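Tyrosine specific protein phosphatase (Trypanosoma cruzi, PDB 4AZ1) probably acts as a protein tyrosine phosphatase, removing phosphate groups from phosphotyrosine side chains of proteins. Local coordinates at residues L12-Q17 with K293-L298; I37-S42 with D53-E58; A59-Q64 with P74-G79. All blocks are in the same frame, centred on the assembly; numbering follows the deposited sequence. Where two conformers were deposited one is given.

Interaction 1. Residues L12-Q17 with K293-L298; sequences LSVQAQ and KALVGL
The two backbones come closest at Val14 and Leu295, whose CA atoms lie 6.5 Å apart. Segment 12-17 is the start of helix 14-30. Segment 293-298 lies on the short helix 293-299. No hydrogen bond joins them, and the contact is made by side chains. Val14 is the main one. With CG1 anti to the backbone N (chi1 -178°), this methyl reaches both leucines. CG1 meets Leu295 CD2 at 3.6 Å and Leu298 CD1 at 3.7 Å. The other branch, CG2, rests 4.0 Å from Ala294 CB. The Val14 and Leu295 side chains run antiparallel alongside one another. Gln17 lies about at right angles to Leu295, and Gln17 OE1 comes to 3.3 Å from the methyl Leu295 CD1. The amide end of Gln17 is held by Phe9, whose carbonyl O takes the NE2 hydrogen. Leu295 also packs on Phe278, Leu282 and Met285 of helix 274-288. Ser13 starts helix 14-30 as its N-cap: Ser13 OG accepts from Ala16 N at 3.2 Å, with an N-H...O angle of 163°. The bond caps the first turn, which carries Val14 and Gln17. The whole is a mainly apolar helix-helix packing. It joins the N-terminal helix to the last helix of the modelled chain, at the periphery of a tyrosine phosphatase domain.

Interaction 2. Residues I37-S42 with D53-E58; sequences ISFATS and DILANE
Glu58 and Thr41 form the polar centre of this contact. Thr41 N donates to Glu58 OE1 at 2.7 Å, reaching it on the syn side, 24° out of the carboxylate plane. Thr41 OG1 donates to the syn lone pair of Glu58 OE2 at 2.8 Å. The two bonds fix the rotation of the carboxylate. A water adds a third: it donates to Glu58 OE1 and Ala56 O and accepts from Ser42 N. The carboxylate thus faces the first turn of helix 40-44, whose positive end probably favours its charge. Glu58 N also donates to Ser38 O at 3.0 Å. Ala56 N donates to Ser42 OG at 3.0 Å, and Tyr76 OH bonds to the same hydroxyl. The Phe39 ring packs against Leu55, Ala56 and Asn57. Its CD1 lies 3.5 Å from Leu55 CB, and the carbonyl O of Ala56 meets the ring edge 3.3 Å from CD1. Asn57 OD1 accepts from Phe268 N, which holds the amide beside the Phe39 ring. The arrangement is a helix N-terminus met by a loop carboxylate. Residues 53-58 follow a Lys-Asn-Arg-Tyr run that, as in classical tyrosine phosphatases, probably belongs to the phosphotyrosine recognition loop, with Asp53 at its end.

Interaction 3. Residues A59-Q64 with P74-G79; sequences ATLYPQ and PYYING. With FMT (formic acid), chain H.
Tyr62 and Gly79 meet where the chain enters strand 79-82, an outermost strand of the mixed central sheet of the tyrosine phosphatase fold. One direct backbone bond is made: Tyr62 N donates to Gly79 O at 3.0 Å. It is nearly straight at the hydrogen (172°), but the donor lies above the carbonyl plane, 41° out of it. Leu61 approaches the same oxygen, with Leu61 CD1 3.4 Å from Gly79 O. The second methyl, CD2, packs on Thr41 of helix 40-44.

Further along, Ile77 CG1 lies 3.3 Å from Tyr62 O. Its chi1 of 74° sets CG1 between the backbone N and the carbonyl carbon, and this turns the branch to that oxygen. A water links the two backbones here. It lies 2.9 Å from Tyr62 O and accepts from Ile77 N at 3.0 Å. It also takes a weak bond from Gln64 NE2.

The peptide before Pro63 is cis. Pro63 CB sits over the centre of the Tyr62 ring, 3.8 Å above its plane. Pro63 CG approaches the Tyr75 ring obliquely, 3.4 Å from Tyr75 CE1 in the conformer described. Tyr75 was deposited in two conformers, so this distance is doubtful. Both tyrosines also pack on Met107 of helix 101-110.

Asn78 is the centre of an inverse gamma turn, closed by a weak bond from Gly79 N to Ile77 O. Its side chain is held through ND2 by Ile54 O and Asn49 OD1, and through OD1 by Arg267 NH1. A formic acid molecule, probably from the crystallisation liquor, is bonded to Gln94 NE2 and, through O1, accepts from Asn78 N at 2.8 Å.

Overall arrangement
Interactions 2 and 3 adjoin, with centres 10 Å apart. They follow one another in the chain before strand 79-82. Hydrogen bonds and packing join them; in one packing contact Ala56 CB lies 3.5 Å from Asn78 OD1. Interaction 1 is remote. Its centre is 37 Å from that of interaction 2 and 39 Å from that of interaction 3, which lies across the centre of the chain. It joins parts of the chain near its two ends, with the other contacts between them in sequence. The family's Cys-Ser-Ala-Gly-Ile-Gly-Arg signature, which follows strand 222-225 and runs into the start of helix 232-247, is in none of the segments. The bound formic acid belongs to interaction 3.

Interaction 1. Residues L12-Q17 with K293-L298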
# COMPACT_ATOMS: atom_id res chain seq x y z
N LEU A 12 32.63 -26.85 25.28
CA LEU A 12 32.90 -25.75 26.20
C LEU A 12 31.92 -25.74 27.36
O LEU A 12 30.78 -26.17 27.21
CB LEU A 12 32.79 -24.41 25.46
CG LEU A 12 33.68 -24.14 24.26
CD1 LEU A 12 33.21 -22.87 23.55
CD2 LEU A 12 35.16 -24.01 24.66
N SER A 13 32.36 -25.24 28.51
CA SER A 13 31.46 -25.05 29.64
C SER A 13 30.38 -24.03 29.27
O SER A 13 30.54 -23.27 28.30
CB SER A 13 32.23 -24.56 30.86
OG SER A 13 32.71 -23.24 30.64
N VAL A 14 29.28 -24.01 30.02
CA VAL A 14 28.21 -23.03 29.80
C VAL A 14 28.74 -21.59 29.78
O VAL A 14 28.41 -20.80 28.89
CB VAL A 14 27.07 -23.15 30.85
CG1 VAL A 14 25.98 -22.14 30.54
CG2 VAL A 14 26.49 -24.55 30.87
N GLN A 15 29.58 -21.26 30.75
CA GLN A 15 30.16 -19.92 30.81
C GLN A 15 31.01 -19.60 29.58
O GLN A 15 30.89 -18.51 29.00
CB GLN A 15 30.98 -19.74 32.10
CG GLN A 15 31.47 -18.31 32.34
CD GLN A 15 30.32 -17.32 32.48
OE1 GLN A 15 29.22 -17.67 32.94
NE2 GLN A 15 30.55 -16.07 32.07
N ALA A 16 31.87 -20.53 29.19
CA ALA A 16 32.72 -20.33 28.02
C ALA A 16 31.88 -20.20 26.74
O ALA A 16 32.21 -19.41 25.85
CB ALA A 16 33.74 -21.47 27.88
N GLN A 17 30.81 -20.98 26.65
CA GLN A 17 29.90 -20.87 25.51
C GLN A 17 29.29 -19.48 25.44
O GLN A 17 29.28 -18.85 24.39
CB GLN A 17 28.79 -21.91 25.59
CG GLN A 17 29.23 -23.35 25.33
CD GLN A 17 28.10 -24.33 25.58
OE1 GLN A 17 27.13 -24.02 26.29
NE2 GLN A 17 28.21 -25.52 24.99
N LYS A 293 19.19 -25.72 28.04
CA LYS A 293 18.40 -25.15 29.13
C LYS A 293 19.19 -24.16 30.00
O LYS A 293 18.70 -23.07 30.32
CB LYS A 293 17.79 -26.27 29.98
CG LYS A 293 16.98 -25.80 31.17
CD LYS A 293 16.31 -26.98 31.88
CE LYS A 293 15.31 -27.70 30.97
NZ LYS A 293 15.90 -28.87 30.25
N ALA A 294 20.41 -24.53 30.38
CA ALA A 294 21.28 -23.64 31.15
C ALA A 294 21.65 -22.36 30.37
O ALA A 294 21.74 -21.27 30.96
CB ALA A 294 22.53 -24.37 31.60
N LEU A 295 21.88 -22.48 29.07
CA LEU A 295 22.19 -21.31 28.23
C LEU A 295 20.98 -20.39 28.10
O LEU A 295 21.10 -19.18 28.27
CB LEU A 295 22.64 -21.74 26.84
CG LEU A 295 24.08 -22.22 26.69
CD1 LEU A 295 24.38 -22.56 25.24
CD2 LEU A 295 25.03 -21.15 27.19
N VAL A 296 19.83 -20.98 27.79
CA VAL A 296 18.55 -20.27 27.77
C VAL A 296 18.36 -19.57 29.12
O VAL A 296 17.91 -18.42 29.17
CB VAL A 296 17.38 -21.25 27.48
CG1 VAL A 296 16.03 -20.58 27.72
CG2 VAL A 296 17.47 -21.76 26.06
N GLY A 297 18.72 -20.26 30.20
CA GLY A 297 18.66 -19.69 31.53
C GLY A 297 19.49 -18.43 31.69
O GLY A 297 19.03 -17.44 32.26
N LEU A 298 20.72 -18.46 31.18
CA LEU A 298 21.60 -17.29 31.21
C LEU A 298 21.08 -16.11 30.36
O LEU A 298 21.36 -14.95 30.65
CB LEU A 298 23.01 -17.66 30.76
CG LEU A 298 23.91 -18.29 31.80
CD1 LEU A 298 25.29 -18.55 31.24
CD2 LEU A 298 23.98 -17.38 33.01

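Interaction 2. Residues I37-S42 with D53-E58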
# COMPACT_ATOMS: atom_id res chain seq x y z
N ILE A 37 29.87 1.72 1.76
CA ILE A 37 28.86 0.96 1.03
C ILE A 37 27.80 1.86 0.38
O ILE A 37 27.32 2.81 1.01
CB ILE A 37 28.14 -0.01 1.97
CG1 ILE A 37 29.18 -0.84 2.74
CG2 ILE A 37 27.17 -0.90 1.21
CD1 ILE A 37 28.58 -1.85 3.68
N SER A 38 27.44 1.56 -0.86
CA SER A 38 26.36 2.28 -1.54
C SER A 38 24.97 1.84 -1.08
O SER A 38 24.66 0.64 -1.05
CB SER A 38 26.48 2.14 -3.06
OG SER A 38 25.46 2.88 -3.71
N PHE A 39 24.13 2.82 -0.74
CA PHE A 39 22.73 2.58 -0.43
C PHE A 39 21.85 3.50 -1.26
O PHE A 39 20.76 3.89 -0.83
CB PHE A 39 22.47 2.86 1.05
CG PHE A 39 23.15 1.90 1.97
CD1 PHE A 39 22.59 0.66 2.24
CD2 PHE A 39 24.38 2.22 2.55
CE1 PHE A 39 23.22 -0.25 3.11
CE2 PHE A 39 25.02 1.32 3.41
CZ PHE A 39 24.42 0.08 3.69
N ALA A 40 22.32 3.83 -2.47
CA ALA A 40 21.71 4.84 -3.33
C ALA A 40 20.20 4.74 -3.46
O ALA A 40 19.48 5.68 -3.11
CB ALA A 40 22.36 4.81 -4.73
N THR A 41 19.72 3.61 -3.96
CA THR A 41 18.29 3.45 -4.22
C THR A 41 17.48 3.47 -2.94
O THR A 41 16.40 4.08 -2.87
CB THR A 41 18.01 2.16 -4.99
OG1 THR A 41 18.72 2.19 -6.23
CG2 THR A 41 16.51 2.01 -5.26
N SER A 42 18.00 2.81 -1.91
CA SER A 42 17.32 2.72 -0.64
C SER A 42 17.21 4.12 -0.02
O SER A 42 16.19 4.45 0.60
CB SER A 42 18.09 1.78 0.28
OG SER A 42 17.36 1.52 1.44
N ASP A 53 17.52 4.67 9.24
CA ASP A 53 18.91 4.21 9.13
C ASP A 53 19.07 2.70 8.91
O ASP A 53 20.17 2.14 9.11
CB ASP A 53 19.71 4.65 10.35
CG ASP A 53 19.06 4.23 11.65
OD1 ASP A 53 18.06 3.48 11.61
OD2 ASP A 53 19.56 4.66 12.72
N ILE A 54 17.99 2.02 8.53
CA ILE A 54 18.13 0.62 8.14
C ILE A 54 17.89 0.58 6.64
O ILE A 54 16.74 0.60 6.18
CB ILE A 54 17.14 -0.31 8.85
CG1 ILE A 54 17.17 -0.08 10.37
CG2 ILE A 54 17.46 -1.76 8.49
CD1 ILE A 54 18.24 -0.87 11.10
N LEU A 55 18.99 0.52 5.89
CA LEU A 55 18.94 0.66 4.44
C LEU A 55 19.41 -0.61 3.76
O LEU A 55 20.22 -1.36 4.31
CB LEU A 55 19.82 1.83 4.01
CG LEU A 55 19.54 3.19 4.65
CD1 LEU A 55 20.53 4.23 4.15
CD2 LEU A 55 18.11 3.64 4.37
N ALA A 56 18.90 -0.86 2.55
CA ALA A 56 19.28 -2.05 1.77
C ALA A 56 20.49 -1.76 0.87
O ALA A 56 20.47 -0.78 0.13
CB ALA A 56 18.09 -2.49 0.92
N ASN A 57 21.51 -2.62 0.92
CA ASN A 57 22.68 -2.47 0.03
C ASN A 57 22.29 -2.43 -1.44
O ASN A 57 21.48 -3.24 -1.89
CB ASN A 57 23.69 -3.61 0.20
CG ASN A 57 24.12 -3.80 1.64
OD1 ASN A 57 23.31 -3.73 2.57
ND2 ASN A 57 25.41 -4.05 1.83
N GLU A 58 22.89 -1.51 -2.19
CA GLU A 58 22.60 -1.36 -3.61
C GLU A 58 22.97 -2.61 -4.40
O GLU A 58 22.20 -3.07 -5.25
CB GLU A 58 23.38 -0.16 -4.17
CG GLU A 58 23.00 0.24 -5.58
CD GLU A 58 21.57 0.75 -5.65
OE1 GLU A 58 21.11 1.39 -4.68
OE2 GLU A 58 20.91 0.53 -6.69
O HOH W 1 20.10 0.73 -2.14

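Interaction 3. Residues A59-Q64 with P74-G79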
# COMPACT_ATOMS: atom_id res chain seq x y z
N ALA A 59 24.15 -3.16 -4.12
CA ALA A 59 24.70 -4.27 -4.90
C ALA A 59 23.80 -5.51 -4.94
O ALA A 59 23.81 -6.25 -5.92
CB ALA A 59 26.07 -4.64 -4.38
N THR A 60 23.05 -5.73 -3.86
CA THR A 60 22.21 -6.91 -3.75
C THR A 60 20.73 -6.54 -3.56
O THR A 60 19.92 -7.37 -3.15
CB THR A 60 22.67 -7.81 -2.59
OG1 THR A 60 22.58 -7.07 -1.37
CG2 THR A 60 24.11 -8.26 -2.80
N LEU A 61 20.40 -5.30 -3.89
CA LEU A 61 19.03 -4.80 -3.74
C LEU A 61 18.05 -5.67 -4.54
O LEU A 61 18.27 -5.93 -5.72
CB LEU A 61 18.95 -3.35 -4.20
CG LEU A 61 17.56 -2.69 -4.12
CD1 LEU A 61 17.16 -2.50 -2.66
CD2 LEU A 61 17.57 -1.38 -4.83
N TYR A 62 16.98 -6.14 -3.90
CA TYR A 62 16.01 -6.99 -4.58
C TYR A 62 14.71 -6.21 -4.78
O TYR A 62 14.27 -5.49 -3.88
CB TYR A 62 15.75 -8.28 -3.78
CG TYR A 62 14.95 -9.32 -4.54
CD1 TYR A 62 15.57 -10.20 -5.42
CD2 TYR A 62 13.56 -9.43 -4.38
CE1 TYR A 62 14.85 -11.16 -6.12
CE2 TYR A 62 12.83 -10.38 -5.08
CZ TYR A 62 13.48 -11.24 -5.95
OH TYR A 62 12.76 -12.19 -6.65
N PRO A 63 14.08 -6.37 -5.96
CA PRO A 63 14.44 -7.29 -7.05
C PRO A 63 15.37 -6.73 -8.12
O PRO A 63 15.52 -7.38 -9.16
CB PRO A 63 13.09 -7.57 -7.70
CG PRO A 63 12.39 -6.26 -7.58
CD PRO A 63 12.79 -5.72 -6.22
N GLN A 64 15.98 -5.57 -7.89
CA GLN A 64 16.73 -4.87 -8.94
C GLN A 64 17.92 -5.63 -9.51
O GLN A 64 18.35 -5.35 -10.63
CB GLN A 64 17.17 -3.48 -8.46
CG GLN A 64 16.03 -2.45 -8.32
CD GLN A 64 15.13 -2.68 -7.11
OE1 GLN A 64 15.27 -3.68 -6.38
NE2 GLN A 64 14.20 -1.75 -6.88
N PRO A 74 9.79 -0.93 -11.27
CA PRO A 74 8.95 0.20 -10.85
C PRO A 74 8.48 0.11 -9.40
O PRO A 74 7.57 0.86 -9.01
CB PRO A 74 7.75 0.09 -11.79
CG PRO A 74 7.62 -1.39 -12.03
CD PRO A 74 9.03 -1.94 -12.03
N TYR A 75 9.07 -0.75 -8.59
CA TYR A 75 8.70 -0.76 -7.19
C TYR A 75 9.91 -0.95 -6.29
O TYR A 75 10.97 -1.41 -6.72
CB TYR A 75 7.64 -1.81 -6.89
CG TYR A 75 7.96 -3.17 -7.45
CD1 TYR A 75 8.90 -3.97 -6.83
CD2 TYR A 75 7.33 -3.64 -8.58
CE1 TYR A 75 9.21 -5.21 -7.32
CE2 TYR A 75 7.63 -4.89 -9.09
CZ TYR A 75 8.57 -5.67 -8.45
OH TYR A 75 8.89 -6.91 -8.94
N TYR A 76 9.73 -0.58 -5.04
CA TYR A 76 10.82 -0.62 -4.08
C TYR A 76 10.39 -1.40 -2.85
O TYR A 76 9.35 -1.11 -2.24
CB TYR A 76 11.26 0.80 -3.68
CG TYR A 76 12.19 0.84 -2.48
CD1 TYR A 76 13.56 0.70 -2.64
CD2 TYR A 76 11.70 1.04 -1.20
CE1 TYR A 76 14.41 0.73 -1.56
CE2 TYR A 76 12.55 1.08 -0.10
CZ TYR A 76 13.90 0.93 -0.29
OH TYR A 76 14.75 0.97 0.78
N ILE A 77 11.19 -2.40 -2.52
CA ILE A 77 11.14 -2.97 -1.20
C ILE A 77 12.52 -2.75 -0.59
O ILE A 77 13.54 -2.82 -1.29
CB ILE A 77 10.71 -4.45 -1.22
CG1 ILE A 77 11.84 -5.35 -1.72
CG2 ILE A 77 9.42 -4.63 -2.06
CD1 ILE A 77 11.73 -6.79 -1.22
N ASN A 78 12.56 -2.41 0.69
CA ASN A 78 13.82 -2.32 1.42
C ASN A 78 14.27 -3.76 1.67
O ASN A 78 13.97 -4.34 2.72
CB ASN A 78 13.60 -1.57 2.73
CG ASN A 78 14.87 -1.34 3.51
OD1 ASN A 78 15.76 -2.19 3.57
ND2 ASN A 78 14.96 -0.18 4.15
N GLY A 79 14.95 -4.36 0.69
CA GLY A 79 15.29 -5.77 0.79
C GLY A 79 16.48 -6.19 -0.05
O GLY A 79 16.83 -5.51 -1.02
C FMT H . 9.33 -3.88 2.11
O1 FMT H . 10.01 -2.89 1.81
O2 FMT H . 9.76 -5.03 2.24
O HOH W 2 13.79 -2.62 -4.03